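Local coordinates for protein transcription initiation factor tfiid subunit 72/90-100 KDA (Encephalitozoon cuniculi, PDB 2J4B) that forms part of the TFIID and SAGA complexes and probably mediates regulation of transcription initiation by RNA polymerase II, at residues Y35-F38 against I39-F43; T120-L123 against K124-Q128; V13-K16 against T17-D21; D108-I111 against N112-E116. One frame throughout, in Å; residues are numbered along the deposited sequence.

All four contacts are local, each within one helix of the mostly helical TAF5 N-terminal domain. In chain order they are contact 3 (helix 8-21), contact 1 (helix 34-47), contact 4 (helix 104-116) and contact 2 (helix 120-129). Contact 1 lies deepest, near the centre of the chain. Contact 2 is about 12 Å from both contact 1 and contact 4, centre to centre, while contacts 1 and 4 stand about 19 Å apart and do not touch. L15 meets L37 and I122, W18 lies against F113, and I122 and L126 reach L114 and I111, so helices distant in sequence share one apolar core.

Contact 1 of 4, residues Y35-F38 against I39-F43; sequences YPLF and IHIYF
Y35 and I39, one turn apart on helix 34-47, make the tight flank of this contact. I39 CG1 sits over one face of the Y35 ring, 4.2 Å from its centroid, a CH-pi contact between side chains that run alongside each other and point the same way. The isoleucine serves two further rings. Its chi2 of -56° bends CD1 toward F38, where it lies 3.7 Å from F38 CD2, and its CG2 stands 3.8 Å above the plane of the F43 ring, over the middle. A second close spot lies between L37 and I41, whose side chains slant across each other with L37 CD1 3.8 Å from I41 CD1; both residues touch Y12 of helix 8-21. Between P36 and H40 only the packing of side chain on side chain is looser: the proline ring stays 4.7 Å or more from residues 39-43, while the imidazole lies close to backbone, H40 CD2 3.1 Å from P36 O. Loose here does not mean wet: every touching residue is buried, F93 of helix 88-95 covers P36, and H40 stacks on H129. Y42, with CG anti to its own nitrogen (chi1 -175°), turns its ring away toward F58. Beneath the side chains the helical bonds are regular, among them I39 N to Y35 O at 3.1 Å and I41 N to L37 O at 2.9 Å. Y35, L37, F38, I39 and I41 thus meet through aromatic and aliphatic surface, and no acid, lysine or arginine lies in either segment, the chemistry of a central core helix.

Contact 2 of 4, residues T120-L123 against K124-Q128; sequences TYIL and KILNQ
The Y121 ring is the hub here, met by both K124 and I125. I125 CG1 lies over one face, 4.1 Å from the ring centroid, as a CH-pi contact, and I125 CD1 continues to the far end of the ring, 3.7 Å from Y121 OH. K124 comes to Y121 from another direction. A bend in its chain (chi3 62°) brings the lysine back along the helix until K124 NZ is 3.7 Å from Y121 CD1, an oblique approach in which the aliphatic CE also touches the ring. I122 and L126 meet more slackly, with I122 CG2 4.5 Å from L126 CD2, although L126 CG rests 3.4 Å from I122 O. Backbone bonds hold these neighbours in helical spacing: I125 N to Y121 O measures 3.1 Å, and K124 N to T120 O, less straight and with the donor above the carbonyl plane, 3.2 Å. Helix 120-129 is the second of two helices in the crossover that joins the parallel strands 98-103 and 130-135, and it runs straight into the latter strand. Further out, the tyrosine hydroxyl is hydrogen-bonded to D44, which fixes the polar end of the ring while L37 and I41 of helix 34-47 pack on its body. I122 leans on L15 and L37, and L126 on I111 and L114 of helix 104-116. At the exposed end of the segment, N127 N bonds L123 O, and the lysine K97 ties on to the carbonyl of Q128.

Contact 3 of 4, residues V13-K16 against T17-D21; sequences VSLK and TWIED
K16 loses most surface here, and it gives up its aliphatic chain to E20 and T17. The extended lysine passes diagonally over the glutamate so that K16 CE lies 3.2 Å from E20 OE2, whereas the charged K16 NZ is 4.3 Å from that oxygen, too far for a salt bridge. The ammonium group is instead salt-bridged to D64, which leaves E20 as a nearby second negative charge that may still favour it electrostatically. T17 grips V13 O twice: T17 N donates at 2.7 Å, nearly in line with the C=O, and T17 OG1 donates at 2.8 Å from above the carbonyl plane. A chi1 of -54° sets the hydroxyl beside its own nitrogen, within range of that shared acceptor, and places T17 OG1 3.9 Å from V13 CG1. Such a bond from a helical threonine to the carbonyl one turn back satisfies its hydroxyl within helix 8-21, here on the exposed side. This is the first helix of the TAF5 N-terminal domain, and it packs against helices 34-47 and 104-116. L15 occupies the buried side. L15 CG lies 3.9 Å from I19 CD1, the two side chains crossing at an angle, and L15 CD1 approaches the indole of W18 obliquely, 4.0 Å from W18 CE3. Beyond them, W18 stacks on F113, L15 packs on L34 and L37, and I19 reaches L30 of helix 24-30.

Contact 4 of 4, residues D108-I111 against N112-E116; sequences DLLI and NFLEE
D108 and N112 meet with their flat groups steeply inclined, the carboxylate and amide planes 73° apart. N112 ND2 lies 2.7 Å from D108 OD1, but the N-H points well off the oxygen (116°), so the hydrogen bond is weak despite its shortness. The amide folds back over the helix, with N112 CG 3.1 Å from D108 O, while N112 N gives that same carbonyl a straighter bond of 3.0 Å. On the buried side the side chains of L110 and L114 are set obliquely to one another, L110 CG 4.1 Å from L114 CD1. L114 CG is anti to its carbonyl carbon (chi1 -57°), which directs it back over L110 O at 3.2 Å. This helix, 104-116, is the first of the two that carry the chain from strand 98-103 to the parallel strand 130-135, and L114 packs on I122 and L123 of the second, helix 120-129. I111 and E115 also lie askew: the methyl I111 CG2 rests 3.9 Å from E115 CD, the aliphatic branch lying against the acid's carboxyl carbon, while E115 N bonds I111 O at 2.8 Å. F113 turns the other way, its phenyl leading off from residues 108-111 to pack on S14 of helix 8-21 and on L119. L109 packs on W18 and on F26, and L110 extends the same apolar surface to L15 and to L30 of helix 24-30.

Contact 1 of 4, residues Y35-F38 against I39-F43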
loop_
_atom_site.group_PDB
_atom_site.type_symbol
_atom_site.label_atom_id
_atom_site.label_comp_id
_atom_site.label_asym_id
_atom_site.label_seq_id
_atom_site.Cartn_x
_atom_site.Cartn_y
_atom_site.Cartn_z
ATOM N N TYR A 35 0.556 -2.872 3.184
ATOM C CA TYR A 35 -0.892 -3.068 3.333
ATOM C C TYR A 35 -1.723 -1.915 2.779
ATOM O O TYR A 35 -2.604 -2.146 1.938
ATOM C CB TYR A 35 -1.308 -3.319 4.789
ATOM C CG TYR A 35 -2.825 -3.386 4.953
ATOM C CD1 TYR A 35 -3.567 -4.368 4.313
ATOM C CD2 TYR A 35 -3.504 -2.465 5.718
ATOM C CE1 TYR A 35 -4.918 -4.440 4.458
ATOM C CE2 TYR A 35 -4.868 -2.529 5.876
ATOM C CZ TYR A 35 -5.578 -3.522 5.249
ATOM O OH TYR A 35 -6.959 -3.592 5.387
ATOM N N PRO A 36 -1.480 -0.682 3.274
ATOM C CA PRO A 36 -2.162 0.486 2.703
ATOM C C PRO A 36 -1.841 0.699 1.228
ATOM O O PRO A 36 -2.720 1.049 0.467
ATOM C CB PRO A 36 -1.654 1.653 3.558
ATOM C CG PRO A 36 -0.417 1.153 4.207
ATOM C CD PRO A 36 -0.596 -0.301 4.387
ATOM N N LEU A 37 -0.605 0.471 0.819
ATOM C CA LEU A 37 -0.268 0.569 -0.591
ATOM C C LEU A 37 -1.085 -0.426 -1.432
ATOM O O LEU A 37 -1.597 -0.083 -2.501
ATOM C CB LEU A 37 1.216 0.291 -0.787
ATOM C CG LEU A 37 1.712 0.295 -2.236
ATOM C CD1 LEU A 37 1.174 1.499 -3.063
ATOM C CD2 LEU A 37 3.265 0.249 -2.223
ATOM N N PHE A 38 -1.179 -1.657 -0.930
ATOM C CA PHE A 38 -1.950 -2.736 -1.543
ATOM C C PHE A 38 -3.423 -2.389 -1.777
ATOM O O PHE A 38 -3.939 -2.534 -2.875
ATOM C CB PHE A 38 -1.859 -3.968 -0.646
ATOM C CG PHE A 38 -2.805 -5.069 -1.001
ATOM C CD1 PHE A 38 -2.535 -5.921 -2.057
ATOM C CD2 PHE A 38 -3.937 -5.298 -0.234
ATOM C CE1 PHE A 38 -3.397 -6.979 -2.357
ATOM C CE2 PHE A 38 -4.802 -6.360 -0.515
ATOM C CZ PHE A 38 -4.529 -7.194 -1.577
ATOM N N ILE A 39 -4.090 -1.942 -0.730
ATOM C CA ILE A 39 -5.492 -1.550 -0.834
ATOM C C ILE A 39 -5.590 -0.421 -1.833
ATOM O O ILE A 39 -6.458 -0.416 -2.701
ATOM C CB ILE A 39 -6.053 -1.093 0.536
ATOM C CG1 ILE A 39 -6.132 -2.289 1.497
ATOM C CG2 ILE A 39 -7.431 -0.447 0.378
ATOM C CD1 ILE A 39 -6.954 -3.456 0.973
ATOM N N HIS A 40 -4.672 0.533 -1.724
ATOM C CA HIS A 40 -4.725 1.708 -2.576
ATOM C C HIS A 40 -4.592 1.359 -4.053
ATOM O O HIS A 40 -5.227 1.988 -4.894
ATOM C CB HIS A 40 -3.683 2.748 -2.158
ATOM C CG HIS A 40 -4.185 3.714 -1.140
ATOM N ND1 HIS A 40 -5.254 4.548 -1.375
ATOM C CD2 HIS A 40 -3.774 3.974 0.122
ATOM C CE1 HIS A 40 -5.475 5.288 -0.304
ATOM N NE2 HIS A 40 -4.590 4.956 0.621
ATOM N N ILE A 41 -3.744 0.394 -4.372
ATOM C CA ILE A 41 -3.650 -0.109 -5.754
ATOM C C ILE A 41 -4.952 -0.784 -6.218
ATOM O O ILE A 41 -5.437 -0.545 -7.328
ATOM C CB ILE A 41 -2.454 -1.083 -5.902
ATOM C CG1 ILE A 41 -1.137 -0.297 -5.722
ATOM C CG2 ILE A 41 -2.499 -1.798 -7.240
ATOM C CD1 ILE A 41 0.083 -1.177 -5.543
ATOM N N TYR A 42 -5.519 -1.610 -5.349
ATOM C CA TYR A 42 -6.804 -2.240 -5.585
ATOM C C TYR A 42 -7.911 -1.222 -5.860
ATOM O O TYR A 42 -8.657 -1.349 -6.824
ATOM C CB TYR A 42 -7.163 -3.052 -4.360
ATOM C CG TYR A 42 -8.426 -3.876 -4.452
ATOM C CD1 TYR A 42 -8.522 -4.947 -5.346
ATOM C CD2 TYR A 42 -9.504 -3.623 -3.606
ATOM C CE1 TYR A 42 -9.663 -5.725 -5.415
ATOM C CE2 TYR A 42 -10.660 -4.406 -3.674
ATOM C CZ TYR A 42 -10.723 -5.456 -4.583
ATOM O OH TYR A 42 -11.849 -6.237 -4.662
ATOM N N PHE A 43 -8.034 -0.220 -4.998
ATOM C CA PHE A 43 -9.030 0.824 -5.194
ATOM C C PHE A 43 -8.767 1.636 -6.468
ATOM O O PHE A 43 -9.711 2.105 -7.122
ATOM C CB PHE A 43 -9.060 1.746 -3.980
ATOM C CG PHE A 43 -9.808 1.183 -2.795
ATOM C CD1 PHE A 43 -10.275 -0.118 -2.788
ATOM C CD2 PHE A 43 -10.017 1.966 -1.669
ATOM C CE1 PHE A 43 -10.946 -0.615 -1.703
ATOM C CE2 PHE A 43 -10.695 1.465 -0.567
ATOM C CZ PHE A 43 -11.144 0.176 -0.582
#

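Contact 2 of 4, residues T120-L123 against K124-Q128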
loop_
_atom_site.group_PDB
_atom_site.type_symbol
_atom_site.label_atom_id
_atom_site.label_comp_id
_atom_site.label_asym_id
_atom_site.label_seq_id
_atom_site.Cartn_x
_atom_site.Cartn_y
_atom_site.Cartn_z
ATOM N N THR A 120 7.298 6.723 -8.890
ATOM C CA THR A 120 6.562 7.970 -8.788
ATOM C C THR A 120 5.145 7.785 -8.218
ATOM O O THR A 120 4.595 8.664 -7.535
ATOM C CB THR A 120 6.512 8.621 -10.188
ATOM O OG1 THR A 120 5.992 9.950 -10.111
ATOM C CG2 THR A 120 5.632 7.805 -11.085
ATOM N N TYR A 121 4.555 6.627 -8.470
ATOM C CA TYR A 121 3.211 6.351 -7.981
ATOM C C TYR A 121 3.215 6.076 -6.476
ATOM O O TYR A 121 2.296 6.490 -5.769
ATOM C CB TYR A 121 2.595 5.176 -8.730
ATOM C CG TYR A 121 1.316 4.700 -8.099
ATOM C CD1 TYR A 121 0.105 5.277 -8.441
ATOM C CD2 TYR A 121 1.326 3.701 -7.127
ATOM C CE1 TYR A 121 -1.066 4.862 -7.863
ATOM C CE2 TYR A 121 0.155 3.287 -6.527
ATOM C CZ TYR A 121 -1.039 3.874 -6.902
ATOM O OH TYR A 121 -2.213 3.479 -6.326
ATOM N N ILE A 122 4.234 5.367 -5.984
ATOM C CA ILE A 122 4.291 5.007 -4.563
ATOM C C ILE A 122 4.556 6.241 -3.712
ATOM O O ILE A 122 4.019 6.356 -2.620
ATOM C CB ILE A 122 5.365 3.943 -4.256
ATOM C CG1 ILE A 122 5.050 2.622 -4.965
ATOM C CG2 ILE A 122 5.469 3.709 -2.740
ATOM C CD1 ILE A 122 6.026 1.480 -4.628
ATOM N N LEU A 123 5.383 7.159 -4.224
ATOM C CA LEU A 123 5.682 8.436 -3.546
ATOM C C LEU A 123 4.450 9.317 -3.477
ATOM O O LEU A 123 4.272 10.061 -2.536
ATOM C CB LEU A 123 6.781 9.221 -4.289
ATOM C CG LEU A 123 8.188 8.633 -4.354
ATOM C CD1 LEU A 123 9.018 9.282 -5.466
ATOM C CD2 LEU A 123 8.881 8.772 -3.037
ATOM N N LYS A 124 3.610 9.250 -4.506
ATOM C CA LYS A 124 2.371 10.005 -4.511
ATOM C C LYS A 124 1.519 9.493 -3.386
ATOM O O LYS A 124 1.021 10.269 -2.575
ATOM C CB LYS A 124 1.645 9.854 -5.837
ATOM C CG LYS A 124 0.396 10.718 -5.986
ATOM C CD LYS A 124 -0.301 10.433 -7.320
ATOM C CE LYS A 124 -0.789 8.960 -7.446
ATOM N NZ LYS A 124 -1.357 8.708 -8.824
ATOM N N ILE A 125 1.393 8.177 -3.303
ATOM C CA ILE A 125 0.602 7.565 -2.249
ATOM C C ILE A 125 1.100 7.986 -0.861
ATOM O O ILE A 125 0.299 8.334 -0.003
ATOM C CB ILE A 125 0.596 6.026 -2.354
ATOM C CG1 ILE A 125 -0.120 5.577 -3.633
ATOM C CG2 ILE A 125 -0.029 5.385 -1.066
ATOM C CD1 ILE A 125 -1.513 6.063 -3.739
ATOM N N LEU A 126 2.413 7.963 -0.652
ATOM C CA LEU A 126 2.988 8.357 0.637
ATOM C C LEU A 126 2.558 9.756 0.995
ATOM O O LEU A 126 2.060 9.980 2.086
ATOM C CB LEU A 126 4.513 8.320 0.619
ATOM C CG LEU A 126 5.198 6.970 0.477
ATOM C CD1 LEU A 126 6.560 6.963 1.208
ATOM C CD2 LEU A 126 4.309 5.897 0.984
ATOM N N ASN A 127 2.780 10.692 0.070
ATOM C CA ASN A 127 2.499 12.121 0.312
ATOM C C ASN A 127 1.016 12.402 0.552
ATOM O O ASN A 127 0.673 13.098 1.489
ATOM C CB ASN A 127 3.008 12.989 -0.849
ATOM C CG ASN A 127 4.527 13.042 -0.926
ATOM O OD1 ASN A 127 5.199 13.339 0.044
ATOM N ND2 ASN A 127 5.068 12.741 -2.077
ATOM N N GLN A 128 0.157 11.845 -0.297
ATOM C CA GLN A 128 -1.291 12.075 -0.260
ATOM C C GLN A 128 -2.072 11.223 0.752
ATOM O O GLN A 128 -3.059 11.674 1.304
ATOM C CB GLN A 128 -1.884 11.818 -1.647
ATOM C CG GLN A 128 -1.416 12.810 -2.689
ATOM C CD GLN A 128 -2.169 12.725 -4.014
ATOM O OE1 GLN A 128 -1.977 13.574 -4.899
ATOM N NE2 GLN A 128 -3.026 11.721 -4.157
#

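Contact 3 of 4, residues V13-K16 against T17-D21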
loop_
_atom_site.group_PDB
_atom_site.type_symbol
_atom_site.label_atom_id
_atom_site.label_comp_id
_atom_site.label_asym_id
_atom_site.label_seq_id
_atom_site.Cartn_x
_atom_site.Cartn_y
_atom_site.Cartn_z
ATOM N N VAL A 13 5.356 -4.984 -6.349
ATOM C CA VAL A 13 6.274 -6.127 -6.333
ATOM C C VAL A 13 7.738 -5.738 -6.116
ATOM O O VAL A 13 8.426 -6.322 -5.289
ATOM C CB VAL A 13 6.195 -6.917 -7.665
ATOM C CG1 VAL A 13 7.235 -8.031 -7.681
ATOM C CG2 VAL A 13 4.776 -7.479 -7.889
ATOM N N SER A 14 8.214 -4.767 -6.883
ATOM C CA SER A 14 9.614 -4.340 -6.823
ATOM C C SER A 14 9.969 -3.753 -5.441
ATOM O O SER A 14 11.076 -3.966 -4.925
ATOM C CB SER A 14 9.887 -3.333 -7.944
ATOM O OG SER A 14 10.805 -2.336 -7.537
ATOM N N LEU A 15 9.023 -3.031 -4.846
ATOM C CA LEU A 15 9.131 -2.613 -3.453
ATOM C C LEU A 15 9.096 -3.812 -2.511
ATOM O O LEU A 15 9.949 -3.960 -1.651
ATOM C CB LEU A 15 8.004 -1.656 -3.096
ATOM C CG LEU A 15 7.927 -1.239 -1.624
ATOM C CD1 LEU A 15 9.219 -0.577 -1.144
ATOM C CD2 LEU A 15 6.715 -0.342 -1.429
ATOM N N LYS A 16 8.102 -4.670 -2.677
ATOM C CA LYS A 16 8.004 -5.888 -1.877
ATOM C C LYS A 16 9.310 -6.690 -1.881
ATOM O O LYS A 16 9.761 -7.141 -0.836
ATOM C CB LYS A 16 6.862 -6.758 -2.389
ATOM C CG LYS A 16 6.621 -8.017 -1.579
ATOM C CD LYS A 16 5.472 -8.830 -2.164
ATOM C CE LYS A 16 5.524 -10.261 -1.696
ATOM N NZ LYS A 16 4.570 -11.116 -2.441
ATOM N N THR A 17 9.913 -6.853 -3.053
ATOM C CA THR A 17 11.122 -7.655 -3.192
ATOM C C THR A 17 12.330 -6.996 -2.521
ATOM O O THR A 17 13.232 -7.682 -2.009
ATOM C CB THR A 17 11.439 -7.900 -4.682
ATOM O OG1 THR A 17 10.283 -8.464 -5.325
ATOM C CG2 THR A 17 12.630 -8.819 -4.834
ATOM N N TRP A 18 12.341 -5.665 -2.534
ATOM C CA TRP A 18 13.411 -4.899 -1.905
ATOM C C TRP A 18 13.307 -5.019 -0.392
ATOM O O TRP A 18 14.287 -5.320 0.281
ATOM C CB TRP A 18 13.344 -3.441 -2.353
ATOM C CG TRP A 18 14.338 -2.541 -1.695
ATOM C CD1 TRP A 18 15.645 -2.372 -2.036
ATOM C CD2 TRP A 18 14.088 -1.660 -0.581
ATOM N NE1 TRP A 18 16.230 -1.450 -1.202
ATOM C CE2 TRP A 18 15.297 -0.995 -0.302
ATOM C CE3 TRP A 18 12.957 -1.370 0.197
ATOM C CZ2 TRP A 18 15.416 -0.057 0.732
ATOM C CZ3 TRP A 18 13.068 -0.444 1.217
ATOM C CH2 TRP A 18 14.299 0.204 1.481
ATOM N N ILE A 19 12.107 -4.793 0.136
ATOM C CA ILE A 19 11.854 -4.931 1.580
ATOM C C ILE A 19 12.257 -6.306 2.115
ATOM O O ILE A 19 13.036 -6.410 3.057
ATOM C CB ILE A 19 10.376 -4.750 1.904
ATOM C CG1 ILE A 19 9.961 -3.301 1.644
ATOM C CG2 ILE A 19 10.092 -5.199 3.351
ATOM C CD1 ILE A 19 8.485 -3.070 1.737
ATOM N N GLU A 20 11.725 -7.357 1.501
ATOM C CA GLU A 20 11.962 -8.710 1.968
ATOM C C GLU A 20 13.460 -9.050 2.010
ATOM O O GLU A 20 13.873 -9.963 2.717
ATOM C CB GLU A 20 11.192 -9.704 1.089
ATOM C CG GLU A 20 9.666 -9.582 1.213
ATOM C CD GLU A 20 8.918 -10.519 0.260
ATOM O OE1 GLU A 20 9.528 -10.941 -0.749
ATOM O OE2 GLU A 20 7.725 -10.830 0.523
ATOM N N ASP A 21 14.257 -8.281 1.269
ATOM C CA ASP A 21 15.712 -8.430 1.235
ATOM C C ASP A 21 16.463 -7.520 2.211
ATOM O O ASP A 21 17.635 -7.754 2.485
ATOM C CB ASP A 21 16.239 -8.163 -0.176
ATOM C CG ASP A 21 16.250 -9.397 -1.032
ATOM O OD1 ASP A 21 16.637 -10.474 -0.518
ATOM O OD2 ASP A 21 15.863 -9.302 -2.220
#

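Contact 4 of 4, residues D108-I111 against N112-E116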
loop_
_atom_site.group_PDB
_atom_site.type_symbol
_atom_site.label_atom_id
_atom_site.label_comp_id
_atom_site.label_asym_id
_atom_site.label_seq_id
_atom_site.Cartn_x
_atom_site.Cartn_y
_atom_site.Cartn_z
ATOM N N ASP A 108 14.782 6.609 5.677
ATOM C CA ASP A 108 15.752 7.114 4.713
ATOM C C ASP A 108 16.056 6.075 3.611
ATOM O O ASP A 108 16.005 6.381 2.410
ATOM C CB ASP A 108 17.017 7.589 5.414
ATOM C CG ASP A 108 17.800 8.570 4.576
ATOM O OD1 ASP A 108 18.214 8.204 3.457
ATOM O OD2 ASP A 108 17.993 9.723 5.009
ATOM N N LEU A 109 16.335 4.843 4.002
ATOM C CA LEU A 109 16.500 3.784 3.016
ATOM C C LEU A 109 15.292 3.718 2.080
ATOM O O LEU A 109 15.459 3.603 0.858
ATOM C CB LEU A 109 16.752 2.433 3.702
ATOM C CG LEU A 109 18.161 2.340 4.306
ATOM C CD1 LEU A 109 18.264 1.207 5.326
ATOM C CD2 LEU A 109 19.240 2.198 3.215
ATOM N N LEU A 110 14.086 3.811 2.651
ATOM C CA LEU A 110 12.833 3.666 1.886
ATOM C C LEU A 110 12.651 4.735 0.822
ATOM O O LEU A 110 12.211 4.432 -0.277
ATOM C CB LEU A 110 11.613 3.680 2.818
ATOM C CG LEU A 110 10.218 3.728 2.154
ATOM C CD1 LEU A 110 9.896 2.407 1.392
ATOM C CD2 LEU A 110 9.156 4.045 3.165
ATOM N N ILE A 111 12.987 5.981 1.139
ATOM C CA ILE A 111 12.755 7.093 0.203
ATOM C C ILE A 111 13.852 7.143 -0.848
ATOM O O ILE A 111 13.593 7.454 -2.005
ATOM C CB ILE A 111 12.659 8.479 0.911
ATOM C CG1 ILE A 111 11.658 8.446 2.070
ATOM C CG2 ILE A 111 12.224 9.537 -0.086
ATOM C CD1 ILE A 111 10.250 8.309 1.637
ATOM N N ASN A 112 15.075 6.835 -0.429
ATOM C CA ASN A 112 16.188 6.659 -1.352
ATOM C C ASN A 112 15.816 5.619 -2.398
ATOM O O ASN A 112 15.996 5.823 -3.592
ATOM C CB ASN A 112 17.458 6.215 -0.604
ATOM C CG ASN A 112 18.049 7.306 0.286
ATOM O OD1 ASN A 112 17.707 8.476 0.174
ATOM N ND2 ASN A 112 18.944 6.916 1.177
ATOM N N PHE A 113 15.274 4.496 -1.952
ATOM C CA PHE A 113 14.882 3.431 -2.888
ATOM C C PHE A 113 13.804 3.880 -3.882
ATOM O O PHE A 113 13.914 3.640 -5.086
ATOM C CB PHE A 113 14.391 2.192 -2.125
ATOM C CG PHE A 113 13.903 1.123 -3.018
ATOM C CD1 PHE A 113 14.794 0.388 -3.780
ATOM C CD2 PHE A 113 12.559 0.878 -3.151
ATOM C CE1 PHE A 113 14.347 -0.576 -4.629
ATOM C CE2 PHE A 113 12.109 -0.088 -4.018
ATOM C CZ PHE A 113 12.993 -0.818 -4.741
ATOM N N LEU A 114 12.757 4.527 -3.381
ATOM C CA LEU A 114 11.673 5.008 -4.255
ATOM C C LEU A 114 12.126 6.116 -5.221
ATOM O O LEU A 114 11.731 6.131 -6.383
ATOM C CB LEU A 114 10.492 5.497 -3.427
ATOM C CG LEU A 114 9.881 4.492 -2.449
ATOM C CD1 LEU A 114 8.996 5.233 -1.433
ATOM C CD2 LEU A 114 9.102 3.412 -3.200
ATOM N N GLU A 115 12.955 7.034 -4.741
ATOM C CA GLU A 115 13.517 8.100 -5.600
ATOM C C GLU A 115 14.551 7.605 -6.608
ATOM O O GLU A 115 14.648 8.127 -7.724
ATOM C CB GLU A 115 14.163 9.192 -4.748
ATOM C CG GLU A 115 13.153 10.112 -4.086
ATOM C CD GLU A 115 13.803 11.207 -3.248
ATOM O OE1 GLU A 115 14.901 10.995 -2.675
ATOM O OE2 GLU A 115 13.193 12.290 -3.168
ATOM N N GLU A 116 15.349 6.619 -6.217
ATOM C CA GLU A 116 16.383 6.109 -7.108
ATOM C C GLU A 116 15.777 5.279 -8.237
ATOM O O GLU A 116 16.373 5.131 -9.301
ATOM C CB GLU A 116 17.405 5.282 -6.329
ATOM C CG GLU A 116 18.549 4.733 -7.194
ATOM C CD GLU A 116 19.758 4.327 -6.363
ATOM O OE1 GLU A 116 19.580 4.027 -5.152
ATOM O OE2 GLU A 116 20.886 4.315 -6.904
#